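Local coordinates for protein fructuronate-tagaturonate epimerase UxaE from Cohnella laeviribosi in complex with 1 glycerol (Cohnella laeviribosi, PDB 6IL9) that catalyses the epimerisation that interconverts fructuronate and tagaturonate, probably at the zinc site carried by its TIM barrel, at residues 4-8 / 59-64; 119-123 / 138-142; 309-313 / 435-440; 409-415 / 427-433. All blocks are in the same frame, centred on the assembly; numbering follows the deposited sequence.

Contact 1. Residues 4-8 / 59-64; sequences AQSII and ADGVKL
Helix 4-8 lies across strand 62-64 at 118°, the axes 9.2 Å apart at their closest, with Ala4 and Leu64 bringing their CA atoms nearest together. This is alpha-on-beta packing: the N-terminal helix 2-12 covers part of a five-stranded antiparallel sheet, at the beta hairpin whose type II' turn from Ala59 to Val62 joins strand 57-59 to strand 62-66. The contact is mainly apolar, and Ile8, Leu64 and Ala59 bury most of it. Leu64 holds CG anti to its backbone N (chi1 -179°), which sends its two methyls out from the sheet against the helix. CD2 sits 3.8 Å from Ala4 CB and equally close to Ile7 CD1, while CD1 faces Ile7 CG2; the Ile7 and Leu64 chains cross at about a right angle. Ile8 CD1 comes 3.8 Å from Ala59 CB and also approaches Leu64 CB, so the one methyl bridges both strands of the hairpin. The Ile8 and Val62 side chains slide past each other in opposite directions, with their CG1 atoms 4.1 Å apart. Strands 29-36 and 39-45 continue the same apolar layer: Ile7 also packs on Ile34 and Tyr41, as does Leu64. At the turn the packing thins toward solvent, where the other branch of Ile8, its CG2, ends 4.1 Å from OD1, an oxygen of the solvent-exposed Asp60.

Contact 2. Residues 119-123 / 138-142; sequences ILAQQ and VIDAA
Gln123 and Val138 cross at about a right angle where barrel strand 117-124 meets helix 135-149, part of the beta-alpha-beta connection that leads on to strand 156-162 of the TIM barrel. From Gln123 CB, 4.1 Å from Val138 CG2, the chain passes to CG, which rests 3.8 Å from the same methyl. A bend at chi2 (-70°) then turns the amide back along its own strand, and NE2 donates to Gln122 O at 2.9 Å, in the carbonyl plane and on a lone pair. An alanine here, lacking CG and the amide, would probably open a gap beside Val138 CG2 and leave Gln122 O without this donor. Earlier on the strand, Ala121 CB fits between Val138 CG1 (3.8 Å) and Ala142 CB (3.9 Å), and Leu120 CB meets Ala142 CB at 3.7 Å. The helix thereby comes close to the strand, their axes 7.0 Å apart. A water 2.8 Å from Val138 O, to which it can donate, reaches Leu120 O only weakly. The face toward the helix is thus mostly apolar, made by Leu120, Ala121 and the aliphatic part of Gln123, while Gln122 points the other way, toward the bound glycerol, and its NE2 hydrogen-bonds to Thr367 O.

Contact 3. Residues 309-313 / 435-440; sequences FQKGI and RQLLHI
Gln436 reaches from helix 432-440 into the type II turn of Gln310 to Ile313 and grips it with a single amide nitrogen. Its NE2 donates 2.9 Å to Lys311 O and 3.0 Å to Gln310 OE1, both acceptors lying in its amide plane, and the two glutamine amides are nearly coplanar, 14° apart; Gln436 OE1 hydrogen-bonds to Thr409 OG1. Arg435 NE donates to Gly312 O at 2.9 Å, at the edge of the guanidinium, whose NH2 forms a salt bridge with Asp347. Packing is tight here: the positive phi of Gly312 (93°) favours glycine, and a CB there would lie close to Gln436 CG and His439 CD2. Lys311 CB lies over the centre of the His439 ring, a CH-pi contact 3.5 Å from the centroid, and Ile440 CD1 touches the same CB at 3.5 Å. Beyond CD the character changes. Lys311, partly exposed, leads its chain away from the helix, and NZ hydrogen-bonds to Ser344 OG and to a glycerol, probably from the crystallisation liquor. His439 NE2 hydrogen-bonds to a phosphate oxygen of the phosphoserine at position 346. A loop after barrel strand 300-302 with its lysine near the zinc is consistent with the active-site rim of a TIM barrel.

Contact 4. Residues 409-415 / 427-433; sequences TNLNNIR and SYMNEND
Asp433 joins Asn410 and Asn413 in a largely polar contact between the loop after helix 384-402 and the turn and first residues of helix 432-440, away from the centre of the chain. Both oxygens of this carboxylate are used: OD1 accepts from Asn410 N at 2.8 Å and OD2 from Asn413 ND2 at 2.8 Å, each donor coming from above the carboxylate plane. The Asn410 side chain closes an Asx turn by accepting from Asn412 N. Asp433 CG stands anti to its own carbonyl carbon (chi1 -63°), which brings the carboxylate to Asn410 N and the Asn413 amide. An alanine at Asp433 would probably leave Asn410 N and Asn413 ND2 without their acceptors and the turn less firmly fixed to the helix start.

A second polar group gathers round Arg415. Its NH2 donates to Ser427 OG at 2.9 Å, close to the guanidinium plane, and forms a salt bridge with Glu431 OE2 at 2.8 Å, although that hydrogen bond is bent and weak, with the two planes 53° apart. Ser427 OG is itself hydrogen-bonded to Glu424 O. A water accepts from Arg415 N and NE and donates to Glu431 OE1 at 2.6 Å, tying the pair again. Tyr428 OH donates to Arg415 O at 2.8 Å. Between the polar groups Ile414 forms the apolar centre, with CG2 3.7 Å from Tyr428 CE1 and CG1 3.7 Å from Asp433 CB. Ile414 and Tyr428 both rest on His391 of helix 384-402, Ile414 also reaches Leu437 of helix 432-440, and Met429 packs on helix 369-382.

Overall arrangement
Contacts 3 and 4 share helix 432-440, their centres about 10 Å apart, and they meet directly: besides the bond from Gln436 to Thr409, Arg435 NH1 lies 2.9 Å from Met429 O, a probable hydrogen bond. Contact 3 is the inner of the two. Its Lys311 side chain comes within about 6 Å of the zinc, which His161, Asp273 and His343 bind. Contact 2 approaches the same pocket from the barrel wall, the Gln122 side chain standing about 9 Å from the metal; the nearest atoms of contacts 2 and 3 are about 8 Å apart. Contact 1 belongs to the separate antiparallel sheet, its centre about 29 Å from that of contact 2 and about 45 Å from that of contact 3.

Contact 1. Residues 4-8 / 59-64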
loop_
_atom_site.group_PDB
_atom_site.type_symbol
_atom_site.label_atom_id
_atom_site.label_comp_id
_atom_site.label_asym_id
_atom_site.label_seq_id
_atom_site.Cartn_x
_atom_site.Cartn_y
_atom_site.Cartn_z
ATOM N N ALA A 4 -10.010 12.831 32.405
ATOM C CA ALA A 4 -9.180 11.653 32.641
ATOM C C ALA A 4 -9.610 10.922 33.904
ATOM O O ALA A 4 -9.662 9.687 33.928
ATOM C CB ALA A 4 -7.711 12.059 32.726
ATOM N N GLN A 5 -9.927 11.670 34.963
ATOM C CA GLN A 5 -10.391 11.048 36.197
ATOM C C GLN A 5 -11.681 10.263 35.972
ATOM O O GLN A 5 -11.857 9.174 36.530
ATOM C CB GLN A 5 -10.582 12.123 37.267
ATOM C CG GLN A 5 -11.042 11.621 38.621
ATOM C CD GLN A 5 -10.975 12.715 39.676
ATOM O OE1 GLN A 5 -9.903 13.259 39.951
ATOM N NE2 GLN A 5 -12.124 13.059 40.255
ATOM N N SER A 6 -12.596 10.798 35.159
ATOM C CA SER A 6 -13.838 10.085 34.874
ATOM C C SER A 6 -13.553 8.751 34.190
ATOM O O SER A 6 -14.055 7.700 34.609
ATOM C CB SER A 6 -14.753 10.959 34.013
ATOM O OG SER A 6 -15.862 10.224 33.514
ATOM N N ILE A 7 -12.728 8.775 33.145
ATOM C CA ILE A 7 -12.412 7.554 32.404
ATOM C C ILE A 7 -11.754 6.523 33.314
ATOM O O ILE A 7 -12.125 5.343 33.318
ATOM C CB ILE A 7 -11.522 7.886 31.195
ATOM C CG1 ILE A 7 -12.306 8.728 30.192
ATOM C CG2 ILE A 7 -10.968 6.610 30.562
ATOM C CD1 ILE A 7 -11.421 9.482 29.212
ATOM N N ILE A 8 -10.764 6.956 34.096
ATOM C CA ILE A 8 -10.039 6.033 34.967
ATOM C C ILE A 8 -10.979 5.409 35.991
ATOM O O ILE A 8 -10.911 4.204 36.265
ATOM C CB ILE A 8 -8.859 6.761 35.639
ATOM C CG1 ILE A 8 -7.783 7.094 34.601
ATOM C CG2 ILE A 8 -8.273 5.914 36.758
ATOM C CD1 ILE A 8 -6.817 8.172 35.047
ATOM N N ALA A 59 -4.081 9.554 37.697
ATOM C CA ALA A 59 -5.045 9.551 38.791
ATOM C C ALA A 59 -5.112 8.135 39.341
ATOM O O ALA A 59 -5.100 7.170 38.572
ATOM C CB ALA A 59 -6.430 10.030 38.340
ATOM N N ASP A 60 -5.207 8.020 40.662
ATOM C CA ASP A 60 -4.820 6.790 41.385
ATOM C C ASP A 60 -3.323 6.615 41.108
ATOM O O ASP A 60 -2.570 7.600 41.155
ATOM C CB ASP A 60 -5.680 5.589 40.997
ATOM C CG ASP A 60 -7.164 5.838 41.183
ATOM O OD1 ASP A 60 -7.669 6.867 40.685
ATOM O OD2 ASP A 60 -7.829 4.995 41.822
ATOM N N GLY A 61 -2.861 5.403 40.823
ATOM C CA GLY A 61 -1.524 5.216 40.293
ATOM C C GLY A 61 -1.606 4.821 38.832
ATOM O O GLY A 61 -0.868 3.945 38.368
ATOM N N VAL A 62 -2.511 5.469 38.102
ATOM C CA VAL A 62 -2.879 5.084 36.744
ATOM C C VAL A 62 -2.656 6.280 35.827
ATOM O O VAL A 62 -3.038 7.406 36.163
ATOM C CB VAL A 62 -4.343 4.610 36.677
ATOM C CG1 VAL A 62 -4.777 4.423 35.251
ATOM C CG2 VAL A 62 -4.522 3.325 37.467
ATOM N N LYS A 63 -2.039 6.036 34.671
ATOM C CA LYS A 63 -1.758 7.078 33.694
ATOM C C LYS A 63 -2.573 6.815 32.436
ATOM O O LYS A 63 -2.496 5.723 31.865
ATOM C CB LYS A 63 -0.262 7.138 33.361
ATOM C CG LYS A 63 0.119 8.330 32.516
ATOM C CD LYS A 63 1.611 8.352 32.183
ATOM C CE LYS A 63 2.441 8.754 33.399
ATOM N NZ LYS A 63 3.826 9.146 33.024
ATOM N N LEU A 64 -3.360 7.811 32.024
ATOM C CA LEU A 64 -4.178 7.755 30.819
ATOM C C LEU A 64 -3.486 8.542 29.712
ATOM O O LEU A 64 -3.254 9.746 29.857
ATOM C CB LEU A 64 -5.564 8.333 31.090
ATOM C CG LEU A 64 -6.548 8.310 29.923
ATOM C CD1 LEU A 64 -6.978 6.875 29.683
ATOM C CD2 LEU A 64 -7.749 9.196 30.227
#

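Contact 2. Residues 119-123 / 138-142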
loop_
_atom_site.group_PDB
_atom_site.type_symbol
_atom_site.label_atom_id
_atom_site.label_comp_id
_atom_site.label_asym_id
_atom_site.label_seq_id
_atom_site.Cartn_x
_atom_site.Cartn_y
_atom_site.Cartn_z
ATOM N N ILE A 119 2.342 -5.616 5.339
ATOM C CA ILE A 119 2.929 -4.285 5.245
ATOM C C ILE A 119 1.810 -3.341 5.675
ATOM O O ILE A 119 1.001 -2.887 4.866
ATOM C CB ILE A 119 3.459 -3.988 3.842
ATOM C CG1 ILE A 119 4.316 -5.160 3.334
ATOM C CG2 ILE A 119 4.261 -2.679 3.848
ATOM C CD1 ILE A 119 5.510 -5.536 4.228
ATOM N N LEU A 120 1.742 -3.081 6.984
ATOM C CA LEU A 120 0.573 -2.402 7.549
ATOM C C LEU A 120 0.629 -0.900 7.366
ATOM O O LEU A 120 -0.415 -0.239 7.412
ATOM C CB LEU A 120 0.451 -2.689 9.043
ATOM C CG LEU A 120 -0.103 -4.002 9.527
ATOM C CD1 LEU A 120 -0.008 -3.960 11.040
ATOM C CD2 LEU A 120 -1.558 -4.140 9.096
ATOM N N ALA A 121 1.828 -0.346 7.226
ATOM C CA ALA A 121 2.040 1.075 6.996
ATOM C C ALA A 121 2.447 1.230 5.542
ATOM O O ALA A 121 3.561 0.860 5.162
ATOM C CB ALA A 121 3.114 1.627 7.936
ATOM N N GLN A 122 1.552 1.762 4.724
ATOM C CA GLN A 122 1.858 1.913 3.304
ATOM C C GLN A 122 1.017 3.056 2.769
ATOM O O GLN A 122 -0.206 2.932 2.720
ATOM C CB GLN A 122 1.562 0.619 2.545
ATOM C CG GLN A 122 1.618 0.785 1.035
ATOM C CD GLN A 122 0.622 -0.103 0.325
ATOM O OE1 GLN A 122 0.809 -1.311 0.241
ATOM N NE2 GLN A 122 -0.449 0.491 -0.187
ATOM N N GLN A 123 1.660 4.159 2.387
ATOM C CA GLN A 123 0.970 5.269 1.738
ATOM C C GLN A 123 1.930 5.908 0.748
ATOM O O GLN A 123 3.148 5.916 0.961
ATOM C CB GLN A 123 0.485 6.323 2.751
ATOM C CG GLN A 123 -0.783 5.942 3.531
ATOM C CD GLN A 123 -2.017 5.949 2.653
ATOM O OE1 GLN A 123 -2.667 6.988 2.488
ATOM N NE2 GLN A 123 -2.344 4.797 2.070
ATOM N N VAL A 138 1.331 7.415 9.624
ATOM C CA VAL A 138 1.071 6.125 8.990
ATOM C C VAL A 138 1.708 4.999 9.804
ATOM O O VAL A 138 1.062 3.986 10.110
ATOM C CB VAL A 138 1.563 6.142 7.528
ATOM C CG1 VAL A 138 1.338 4.790 6.866
ATOM C CG2 VAL A 138 0.814 7.234 6.748
ATOM N N ILE A 139 2.974 5.173 10.203
ATOM C CA ILE A 139 3.603 4.163 11.047
ATOM C C ILE A 139 2.959 4.143 12.434
ATOM O O ILE A 139 2.753 3.069 13.004
ATOM C CB ILE A 139 5.130 4.371 11.117
ATOM C CG1 ILE A 139 5.764 4.140 9.736
ATOM C CG2 ILE A 139 5.754 3.413 12.138
ATOM C CD1 ILE A 139 7.319 4.218 9.730
ATOM N N ASP A 140 2.593 5.321 12.982
ATOM C CA ASP A 140 1.890 5.354 14.270
ATOM C C ASP A 140 0.693 4.411 14.254
ATOM O O ASP A 140 0.505 3.604 15.171
ATOM C CB ASP A 140 1.381 6.767 14.602
ATOM C CG ASP A 140 2.484 7.755 14.995
ATOM O OD1 ASP A 140 3.625 7.355 15.327
ATOM O OD2 ASP A 140 2.178 8.972 14.980
ATOM N N ALA A 141 -0.145 4.526 13.218
ATOM C CA ALA A 141 -1.374 3.740 13.167
ATOM C C ALA A 141 -1.069 2.248 13.116
ATOM O O ALA A 141 -1.736 1.449 13.778
ATOM C CB ALA A 141 -2.221 4.165 11.961
ATOM N N ALA A 142 -0.035 1.857 12.354
ATOM C CA ALA A 142 0.335 0.445 12.277
ATOM C C ALA A 142 0.900 -0.071 13.597
ATOM O O ALA A 142 0.583 -1.190 14.014
ATOM C CB ALA A 142 1.354 0.228 11.153
HETATM O O HOH W 1 -1.074 2.831 8.623
#

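Contact 3. Residues 309-313 / 435-440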
loop_
_atom_site.group_PDB
_atom_site.type_symbol
_atom_site.label_atom_id
_atom_site.label_comp_id
_atom_site.label_asym_id
_atom_site.label_seq_id
_atom_site.Cartn_x
_atom_site.Cartn_y
_atom_site.Cartn_z
ATOM N N PHE A 309 -5.057 -2.474 -14.945
ATOM C CA PHE A 309 -5.294 -2.620 -13.508
ATOM C C PHE A 309 -5.739 -1.261 -12.993
ATOM O O PHE A 309 -4.923 -0.504 -12.457
ATOM C CB PHE A 309 -4.010 -3.082 -12.767
ATOM C CG PHE A 309 -3.743 -4.563 -12.827
ATOM C CD1 PHE A 309 -3.414 -5.190 -14.027
ATOM C CD2 PHE A 309 -3.776 -5.314 -11.665
ATOM C CE1 PHE A 309 -3.155 -6.561 -14.053
ATOM C CE2 PHE A 309 -3.529 -6.686 -11.680
ATOM C CZ PHE A 309 -3.217 -7.306 -12.887
ATOM N N GLN A 310 -7.030 -0.950 -13.142
ATOM C CA GLN A 310 -7.572 0.313 -12.662
ATOM C C GLN A 310 -8.033 0.179 -11.214
ATOM O O GLN A 310 -8.364 -0.915 -10.740
ATOM C CB GLN A 310 -8.751 0.767 -13.518
ATOM C CG GLN A 310 -8.354 1.149 -14.938
ATOM C CD GLN A 310 -9.499 1.762 -15.689
ATOM O OE1 GLN A 310 -10.409 2.328 -15.089
ATOM N NE2 GLN A 310 -9.461 1.669 -17.015
ATOM N N LYS A 311 -8.070 1.317 -10.521
ATOM C CA LYS A 311 -8.546 1.335 -9.143
ATOM C C LYS A 311 -10.002 0.887 -9.051
ATOM O O LYS A 311 -10.852 1.326 -9.832
ATOM C CB LYS A 311 -8.430 2.742 -8.552
ATOM C CG LYS A 311 -7.027 3.308 -8.515
ATOM C CD LYS A 311 -6.074 2.369 -7.798
ATOM C CE LYS A 311 -4.734 3.074 -7.539
ATOM N NZ LYS A 311 -3.630 2.121 -7.300
ATOM N N GLY A 312 -10.288 0.023 -8.067
ATOM C CA GLY A 312 -11.642 -0.238 -7.611
ATOM C C GLY A 312 -12.338 -1.397 -8.280
ATOM O O GLY A 312 -13.388 -1.849 -7.791
ATOM N N ILE A 313 -11.787 -1.904 -9.377
ATOM C CA ILE A 313 -12.480 -2.859 -10.221
ATOM C C ILE A 313 -11.565 -4.046 -10.495
ATOM O O ILE A 313 -10.374 -4.022 -10.194
ATOM C CB ILE A 313 -12.925 -2.205 -11.537
ATOM C CG1 ILE A 313 -11.705 -1.675 -12.298
ATOM C CG2 ILE A 313 -13.925 -1.082 -11.239
ATOM C CD1 ILE A 313 -12.038 -1.393 -13.792
ATOM N N ARG A 435 -17.918 2.646 -7.573
ATOM C CA ARG A 435 -16.703 2.368 -6.806
ATOM C C ARG A 435 -15.558 3.276 -7.244
ATOM O O ARG A 435 -14.849 3.849 -6.408
ATOM C CB ARG A 435 -16.300 0.897 -6.936
ATOM C CG ARG A 435 -17.097 -0.030 -6.023
ATOM C CD ARG A 435 -16.627 -1.472 -6.149
ATOM N NE ARG A 435 -15.277 -1.685 -5.621
ATOM C CZ ARG A 435 -14.988 -1.840 -4.334
ATOM N NH1 ARG A 435 -15.960 -1.800 -3.430
ATOM N NH2 ARG A 435 -13.722 -2.032 -3.946
ATOM N N GLN A 436 -15.361 3.432 -8.559
ATOM C CA GLN A 436 -14.268 4.290 -9.012
ATOM C C GLN A 436 -14.515 5.746 -8.640
ATOM O O GLN A 436 -13.575 6.471 -8.290
ATOM C CB GLN A 436 -14.081 4.152 -10.517
ATOM C CG GLN A 436 -13.587 2.767 -10.908
ATOM C CD GLN A 436 -12.985 2.761 -12.289
ATOM O OE1 GLN A 436 -13.583 3.273 -13.237
ATOM N NE2 GLN A 436 -11.798 2.190 -12.418
ATOM N N LEU A 437 -15.777 6.177 -8.703
ATOM C CA LEU A 437 -16.136 7.545 -8.348
ATOM C C LEU A 437 -15.701 7.862 -6.927
ATOM O O LEU A 437 -15.082 8.901 -6.674
ATOM C CB LEU A 437 -17.645 7.725 -8.496
ATOM C CG LEU A 437 -18.264 8.993 -7.913
ATOM C CD1 LEU A 437 -17.834 10.192 -8.749
ATOM C CD2 LEU A 437 -19.787 8.865 -7.859
ATOM N N LEU A 438 -16.017 6.968 -5.988
ATOM C CA LEU A 438 -15.667 7.199 -4.587
ATOM C C LEU A 438 -14.201 6.882 -4.301
ATOM O O LEU A 438 -13.601 7.508 -3.418
ATOM C CB LEU A 438 -16.584 6.371 -3.675
ATOM C CG LEU A 438 -17.921 6.999 -3.230
ATOM C CD1 LEU A 438 -17.690 8.190 -2.327
ATOM C CD2 LEU A 438 -18.807 7.413 -4.423
ATOM N N HIS A 439 -13.604 5.942 -5.044
ATOM C CA HIS A 439 -12.227 5.525 -4.773
ATOM C C HIS A 439 -11.280 6.701 -4.943
ATOM O O HIS A 439 -10.453 6.984 -4.072
ATOM C CB HIS A 439 -11.844 4.381 -5.730
ATOM C CG HIS A 439 -10.543 3.694 -5.413
ATOM N ND1 HIS A 439 -9.328 4.350 -5.381
ATOM C CD2 HIS A 439 -10.272 2.389 -5.161
ATOM C CE1 HIS A 439 -8.368 3.485 -5.103
ATOM N NE2 HIS A 439 -8.913 2.285 -4.969
ATOM N N ILE A 440 -11.430 7.424 -6.052
ATOM C CA ILE A 440 -10.442 8.391 -6.498
ATOM C C ILE A 440 -10.662 9.770 -5.883
ATOM O O ILE A 440 -9.727 10.585 -5.860
ATOM C CB ILE A 440 -10.508 8.363 -8.039
ATOM C CG1 ILE A 440 -9.600 7.282 -8.613
ATOM C CG2 ILE A 440 -10.229 9.662 -8.674
ATOM C CD1 ILE A 440 -9.961 5.903 -8.279
#

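Contact 4. Residues 409-415 / 427-433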
loop_
_atom_site.group_PDB
_atom_site.type_symbol
_atom_site.label_atom_id
_atom_site.label_comp_id
_atom_site.label_asym_id
_atom_site.label_seq_id
_atom_site.Cartn_x
_atom_site.Cartn_y
_atom_site.Cartn_z
ATOM N N THR A 409 -14.035 5.467 -15.999
ATOM C CA THR A 409 -15.354 5.498 -15.382
ATOM C C THR A 409 -16.418 6.065 -16.308
ATOM O O THR A 409 -16.233 7.123 -16.919
ATOM C CB THR A 409 -15.277 6.361 -14.132
ATOM O OG1 THR A 409 -14.106 5.995 -13.382
ATOM C CG2 THR A 409 -16.519 6.216 -13.281
ATOM N N ASN A 410 -17.548 5.375 -16.377
ATOM C CA ASN A 410 -18.706 5.861 -17.113
ATOM C C ASN A 410 -19.732 6.342 -16.091
ATOM O O ASN A 410 -20.500 5.543 -15.547
ATOM C CB ASN A 410 -19.287 4.773 -18.014
ATOM C CG ASN A 410 -20.447 5.282 -18.818
ATOM O OD1 ASN A 410 -20.719 6.476 -18.804
ATOM N ND2 ASN A 410 -21.140 4.391 -19.515
ATOM N N LEU A 411 -19.760 7.657 -15.852
ATOM C CA LEU A 411 -20.749 8.222 -14.937
ATOM C C LEU A 411 -22.178 7.908 -15.365
ATOM O O LEU A 411 -23.083 7.850 -14.518
ATOM C CB LEU A 411 -20.558 9.739 -14.828
ATOM C CG LEU A 411 -19.213 10.242 -14.307
ATOM C CD1 LEU A 411 -19.221 11.753 -14.356
ATOM C CD2 LEU A 411 -18.953 9.756 -12.892
ATOM N N ASN A 412 -22.413 7.711 -16.668
ATOM C CA ASN A 412 -23.756 7.399 -17.148
ATOM C C ASN A 412 -24.278 6.068 -16.612
ATOM O O ASN A 412 -25.489 5.820 -16.671
ATOM C CB ASN A 412 -23.760 7.393 -18.683
ATOM C CG ASN A 412 -25.155 7.549 -19.261
ATOM O OD1 ASN A 412 -25.591 6.744 -20.100
ATOM N ND2 ASN A 412 -25.874 8.555 -18.795
ATOM N N ASN A 413 -23.401 5.203 -16.090
ATOM C CA ASN A 413 -23.841 3.932 -15.513
ATOM C C ASN A 413 -24.335 4.073 -14.080
ATOM O O ASN A 413 -24.921 3.126 -13.543
ATOM C CB ASN A 413 -22.699 2.906 -15.525
ATOM C CG ASN A 413 -22.439 2.329 -16.894
ATOM O OD1 ASN A 413 -23.311 2.352 -17.763
ATOM N ND2 ASN A 413 -21.239 1.777 -17.086
ATOM N N ILE A 414 -24.106 5.212 -13.444
ATOM C CA ILE A 414 -24.401 5.374 -12.022
ATOM C C ILE A 414 -25.823 5.916 -11.863
ATOM O O ILE A 414 -26.141 6.990 -12.381
ATOM C CB ILE A 414 -23.378 6.304 -11.355
ATOM C CG1 ILE A 414 -21.946 5.825 -11.654
ATOM C CG2 ILE A 414 -23.610 6.359 -9.838
ATOM C CD1 ILE A 414 -20.851 6.768 -11.126
ATOM N N ARG A 415 -26.670 5.183 -11.143
ATOM C CA ARG A 415 -28.038 5.636 -10.918
ATOM C C ARG A 415 -28.032 6.973 -10.179
ATOM O O ARG A 415 -27.228 7.170 -9.254
ATOM C CB ARG A 415 -28.834 4.609 -10.102
ATOM C CG ARG A 415 -29.271 3.357 -10.847
ATOM C CD ARG A 415 -29.728 2.268 -9.865
ATOM N NE ARG A 415 -28.612 1.824 -9.036
ATOM C CZ ARG A 415 -28.709 1.122 -7.910
ATOM N NH1 ARG A 415 -29.893 0.739 -7.440
ATOM N NH2 ARG A 415 -27.600 0.792 -7.257
ATOM N N SER A 427 -25.520 -0.661 -2.345
ATOM C CA SER A 427 -25.312 -1.362 -3.609
ATOM C C SER A 427 -24.351 -0.612 -4.525
ATOM O O SER A 427 -23.704 -1.234 -5.379
ATOM C CB SER A 427 -26.655 -1.600 -4.307
ATOM O OG SER A 427 -27.300 -0.384 -4.659
ATOM N N TYR A 428 -24.235 0.713 -4.371
ATOM C CA TYR A 428 -23.253 1.457 -5.160
ATOM C C TYR A 428 -21.849 0.884 -4.995
ATOM O O TYR A 428 -21.061 0.864 -5.950
ATOM C CB TYR A 428 -23.228 2.922 -4.742
ATOM C CG TYR A 428 -24.345 3.789 -5.264
ATOM C CD1 TYR A 428 -24.583 3.921 -6.632
ATOM C CD2 TYR A 428 -25.131 4.522 -4.381
ATOM C CE1 TYR A 428 -25.598 4.755 -7.101
ATOM C CE2 TYR A 428 -26.146 5.351 -4.841
ATOM C CZ TYR A 428 -26.371 5.463 -6.191
ATOM O OH TYR A 428 -27.376 6.305 -6.622
ATOM N N MET A 429 -21.497 0.461 -3.778
ATOM C CA MET A 429 -20.134 0.003 -3.525
ATOM C C MET A 429 -19.889 -1.406 -4.044
ATOM O O MET A 429 -18.801 -1.961 -3.831
ATOM C CB MET A 429 -19.806 0.115 -2.031
ATOM C CG MET A 429 -19.592 1.575 -1.565
ATOM S SD MET A 429 -18.323 2.564 -2.431
ATOM C CE MET A 429 -19.326 3.347 -3.714
ATOM N N ASN A 430 -20.860 -1.977 -4.754
ATOM C CA ASN A 430 -20.672 -3.202 -5.514
ATOM C C ASN A 430 -20.562 -2.962 -7.013
ATOM O O ASN A 430 -20.419 -3.928 -7.759
ATOM C CB ASN A 430 -21.825 -4.179 -5.264
ATOM C CG ASN A 430 -21.875 -4.662 -3.838
ATOM O OD1 ASN A 430 -20.836 -4.819 -3.193
ATOM N ND2 ASN A 430 -23.081 -4.876 -3.326
ATOM N N GLU A 431 -20.618 -1.715 -7.472
ATOM C CA GLU A 431 -20.655 -1.408 -8.898
ATOM C C GLU A 431 -19.345 -0.794 -9.362
ATOM O O GLU A 431 -18.744 0.009 -8.648
ATOM C CB GLU A 431 -21.797 -0.442 -9.211
ATOM C CG GLU A 431 -23.152 -0.989 -8.810
ATOM C CD GLU A 431 -24.213 0.087 -8.759
ATOM O OE1 GLU A 431 -23.873 1.280 -8.955
ATOM O OE2 GLU A 431 -25.395 -0.266 -8.532
ATOM N N ASN A 432 -18.926 -1.141 -10.589
ATOM C CA ASN A 432 -17.650 -0.644 -11.096
ATOM C C ASN A 432 -17.572 0.874 -11.037
ATOM O O ASN A 432 -16.603 1.445 -10.515
ATOM C CB ASN A 432 -17.434 -1.088 -12.543
ATOM C CG ASN A 432 -17.100 -2.549 -12.664
ATOM O OD1 ASN A 432 -16.712 -3.200 -11.690
ATOM N ND2 ASN A 432 -17.234 -3.076 -13.875
ATOM N N ASP A 433 -18.564 1.550 -11.607
ATOM C CA ASP A 433 -18.382 2.973 -11.850
ATOM C C ASP A 433 -18.514 3.771 -10.564
ATOM O O ASP A 433 -17.679 4.636 -10.291
ATOM C CB ASP A 433 -19.357 3.446 -12.929
ATOM C CG ASP A 433 -19.083 2.766 -14.261
ATOM O OD1 ASP A 433 -18.038 3.053 -14.886
ATOM O OD2 ASP A 433 -19.873 1.892 -14.655
HETATM O O HOH W 2 -25.835 2.594 -10.078
HETATM O O HOH W 3 -30.289 -1.452 -5.827
#